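PDB 6IMV: endo-beta-1,2-glucanase, which hydrolyses the internal linkages of beta-1,2-glucans as an endo-acting glycoside hydrolase and binds the disaccharide sophorose. Local coordinates for residues A[317-322]-A[477-482]. Residues are numbered along the deposited sequence; the frame is centred on the assembly and turned at random.
Sequences IDIIRR and KNLKGE
Arg322, near the start of helix 318-337, faces Glu482 on the irregular chain that follows helix 461-475, their CA atoms 7.8 Å apart, and no backbone hydrogen bond joins the two segments. The pair is a worked example of how a bidentate, side-on salt bridge ties a surface loop to a helix. Arg322 NE donates to Glu482 OE2 at 3.0 Å, and Arg322 NH1 donates to Glu482 OE1 at 2.8 Å with an N-H...O angle of 164°. Both oxygens are met on their syn side and lie close to the guanidinium plane, yet the carboxylate is turned 28° against that plane. A bend in the arginine chain at chi3 (60°) brings its NE edge round to the acid, whereas the glutamate reaches across with its chain extended beyond CG. Gripped at two points, the guanidinium has little freedom to rotate. Leu479 CD1 lies over one of its faces, 3.5 Å from Arg322 NH1, and touches Ile319 CD1 more loosely at 4.2 Å. With an alanine at Arg322, the Glu482 carboxylate would probably lose its positive mate and Leu479 the guanidinium face it packs on. Beyond the pair, Leu479 also rests on Val323 and on Thr294 of strand 290-296, while Lys480 forms a salt bridge with Asp284, so that the loop is held by strands 282-287 and 290-296 as well as by the helix. A water bridges the two sides, 3.0 Å from Arg322 O and 2.7 Å from Glu482 OE2.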
loop_
_atom_site.group_PDB
_atom_site.type_symbol
_atom_site.label_atom_id
_atom_site.label_comp_id
_atom_site.label_asym_id
_atom_site.label_seq_id
_atom_site.Cartn_x
_atom_site.Cartn_y
_atom_site.Cartn_z
ATOM N N ILE A 317 6.846 -10.871 15.569
ATOM C CA ILE A 317 6.427 -10.764 16.969
ATOM C C ILE A 317 5.054 -11.439 17.098
ATOM O O ILE A 317 4.091 -11.009 16.460
ATOM C CB ILE A 317 6.400 -9.294 17.439
ATOM C CG1 ILE A 317 7.782 -8.630 17.363
ATOM C CG2 ILE A 317 5.825 -9.186 18.843
ATOM C CD1 ILE A 317 8.173 -8.133 15.985
ATOM N N ASP A 318 4.973 -12.479 17.938
ATOM C CA ASP A 318 3.804 -13.352 17.985
ATOM C C ASP A 318 2.575 -12.580 18.489
ATOM O O ASP A 318 1.500 -12.764 17.953
ATOM C CB ASP A 318 4.042 -14.607 18.830
ATOM C CG ASP A 318 2.947 -15.653 18.665
ATOM O OD1 ASP A 318 2.565 -15.927 17.511
ATOM O OD2 ASP A 318 2.461 -16.162 19.692
ATOM N N ILE A 319 2.724 -11.724 19.509
ATOM C CA ILE A 319 1.549 -10.968 20.023
ATOM C C ILE A 319 0.981 -10.087 18.899
ATOM O O ILE A 319 -0.241 -9.913 18.788
ATOM C CB ILE A 319 1.845 -10.145 21.292
ATOM C CG1 ILE A 319 0.572 -9.479 21.827
ATOM C CG2 ILE A 319 2.941 -9.113 21.080
ATOM C CD1 ILE A 319 -0.536 -10.450 22.171
ATOM N N ILE A 320 1.867 -9.561 18.052
ATOM C CA ILE A 320 1.449 -8.694 16.952
ATOM C C ILE A 320 0.760 -9.541 15.882
ATOM O O ILE A 320 -0.320 -9.176 15.409
ATOM C CB ILE A 320 2.619 -7.872 16.382
ATOM C CG1 ILE A 320 3.241 -6.987 17.466
ATOM C CG2 ILE A 320 2.149 -7.063 15.181
ATOM C CD1 ILE A 320 4.376 -6.081 16.983
ATOM N N ARG A 321 1.380 -10.668 15.519
ATOM C CA ARG A 321 0.809 -11.584 14.539
ATOM C C ARG A 321 -0.614 -11.987 14.967
ATOM O O ARG A 321 -1.528 -11.999 14.142
ATOM C CB ARG A 321 1.726 -12.798 14.361
ATOM C CG ARG A 321 1.363 -13.687 13.183
ATOM C CD ARG A 321 2.208 -14.950 13.185
ATOM N NE ARG A 321 3.610 -14.679 13.450
ATOM C CZ ARG A 321 4.247 -14.989 14.578
ATOM N NH1 ARG A 321 5.525 -14.683 14.718
ATOM N NH2 ARG A 321 3.602 -15.603 15.555
ATOM N N ARG A 322 -0.798 -12.284 16.258
ATOM C CA ARG A 322 -2.098 -12.738 16.803
ATOM C C ARG A 322 -3.147 -11.616 16.713
ATOM O O ARG A 322 -4.272 -11.858 16.309
ATOM C CB ARG A 322 -1.941 -13.216 18.253
ATOM C CG ARG A 322 -1.276 -14.579 18.393
ATOM C CD ARG A 322 -0.823 -14.843 19.818
ATOM N NE ARG A 322 -1.932 -14.823 20.766
ATOM C CZ ARG A 322 -1.865 -14.378 22.021
ATOM N NH1 ARG A 322 -2.965 -14.318 22.746
ATOM N NH2 ARG A 322 -0.722 -13.971 22.547
ATOM N N LYS A 477 -3.617 -7.716 25.963
ATOM C CA LYS A 477 -3.632 -8.806 26.945
ATOM C C LYS A 477 -4.976 -9.542 26.857
ATOM O O LYS A 477 -5.997 -8.964 26.478
ATOM C CB LYS A 477 -3.424 -8.217 28.341
ATOM C CG LYS A 477 -2.216 -7.302 28.454
ATOM C CD LYS A 477 -2.171 -6.472 29.706
ATOM C CE LYS A 477 -2.889 -5.148 29.571
ATOM N NZ LYS A 477 -2.644 -4.291 30.752
ATOM N N ASN A 478 -4.976 -10.828 27.204
ATOM C CA ASN A 478 -6.211 -11.618 27.313
ATOM C C ASN A 478 -7.055 -11.447 26.040
ATOM O O ASN A 478 -8.241 -11.103 26.123
ATOM C CB ASN A 478 -7.011 -11.217 28.556
ATOM C CG ASN A 478 -6.141 -11.052 29.786
ATOM O OD1 ASN A 478 -5.574 -12.022 30.280
ATOM N ND2 ASN A 478 -6.021 -9.830 30.283
ATOM N N LEU A 479 -6.438 -11.684 24.874
ATOM C CA LEU A 479 -7.134 -11.626 23.578
ATOM C C LEU A 479 -8.378 -12.509 23.654
ATOM O O LEU A 479 -8.318 -13.591 24.209
ATOM C CB LEU A 479 -6.226 -12.137 22.454
ATOM C CG LEU A 479 -4.978 -11.313 22.155
ATOM C CD1 LEU A 479 -4.344 -11.772 20.856
ATOM C CD2 LEU A 479 -5.285 -9.830 22.100
ATOM N N LYS A 480 -9.479 -12.034 23.077
ATOM C CA LYS A 480 -10.655 -12.852 22.832
ATOM C C LYS A 480 -10.772 -13.113 21.329
ATOM O O LYS A 480 -10.278 -12.321 20.504
ATOM C CB LYS A 480 -11.927 -12.168 23.351
ATOM C CG LYS A 480 -11.902 -11.841 24.836
ATOM C CD LYS A 480 -13.093 -11.061 25.324
ATOM C CE LYS A 480 -12.787 -10.236 26.562
ATOM N NZ LYS A 480 -12.179 -8.926 26.202
ATOM N N GLY A 481 -11.414 -14.242 21.001
ATOM C CA GLY A 481 -11.906 -14.500 19.673
ATOM C C GLY A 481 -10.889 -15.195 18.790
ATOM O O GLY A 481 -11.113 -15.310 17.585
ATOM N N GLU A 482 -9.804 -15.710 19.382
ATOM C CA GLU A 482 -8.740 -16.337 18.589
ATOM C C GLU A 482 -9.209 -17.695 18.024
ATOM O O GLU A 482 -8.560 -18.246 17.143
ATOM C CB GLU A 482 -7.461 -16.503 19.406
ATOM C CG GLU A 482 -6.786 -15.194 19.752
ATOM C CD GLU A 482 -5.349 -15.367 20.194
ATOM O OE1 GLU A 482 -5.133 -15.477 21.407
ATOM O OE2 GLU A 482 -4.447 -15.412 19.314
HETATM O O HOH W 1 -4.961 -14.775 16.713
#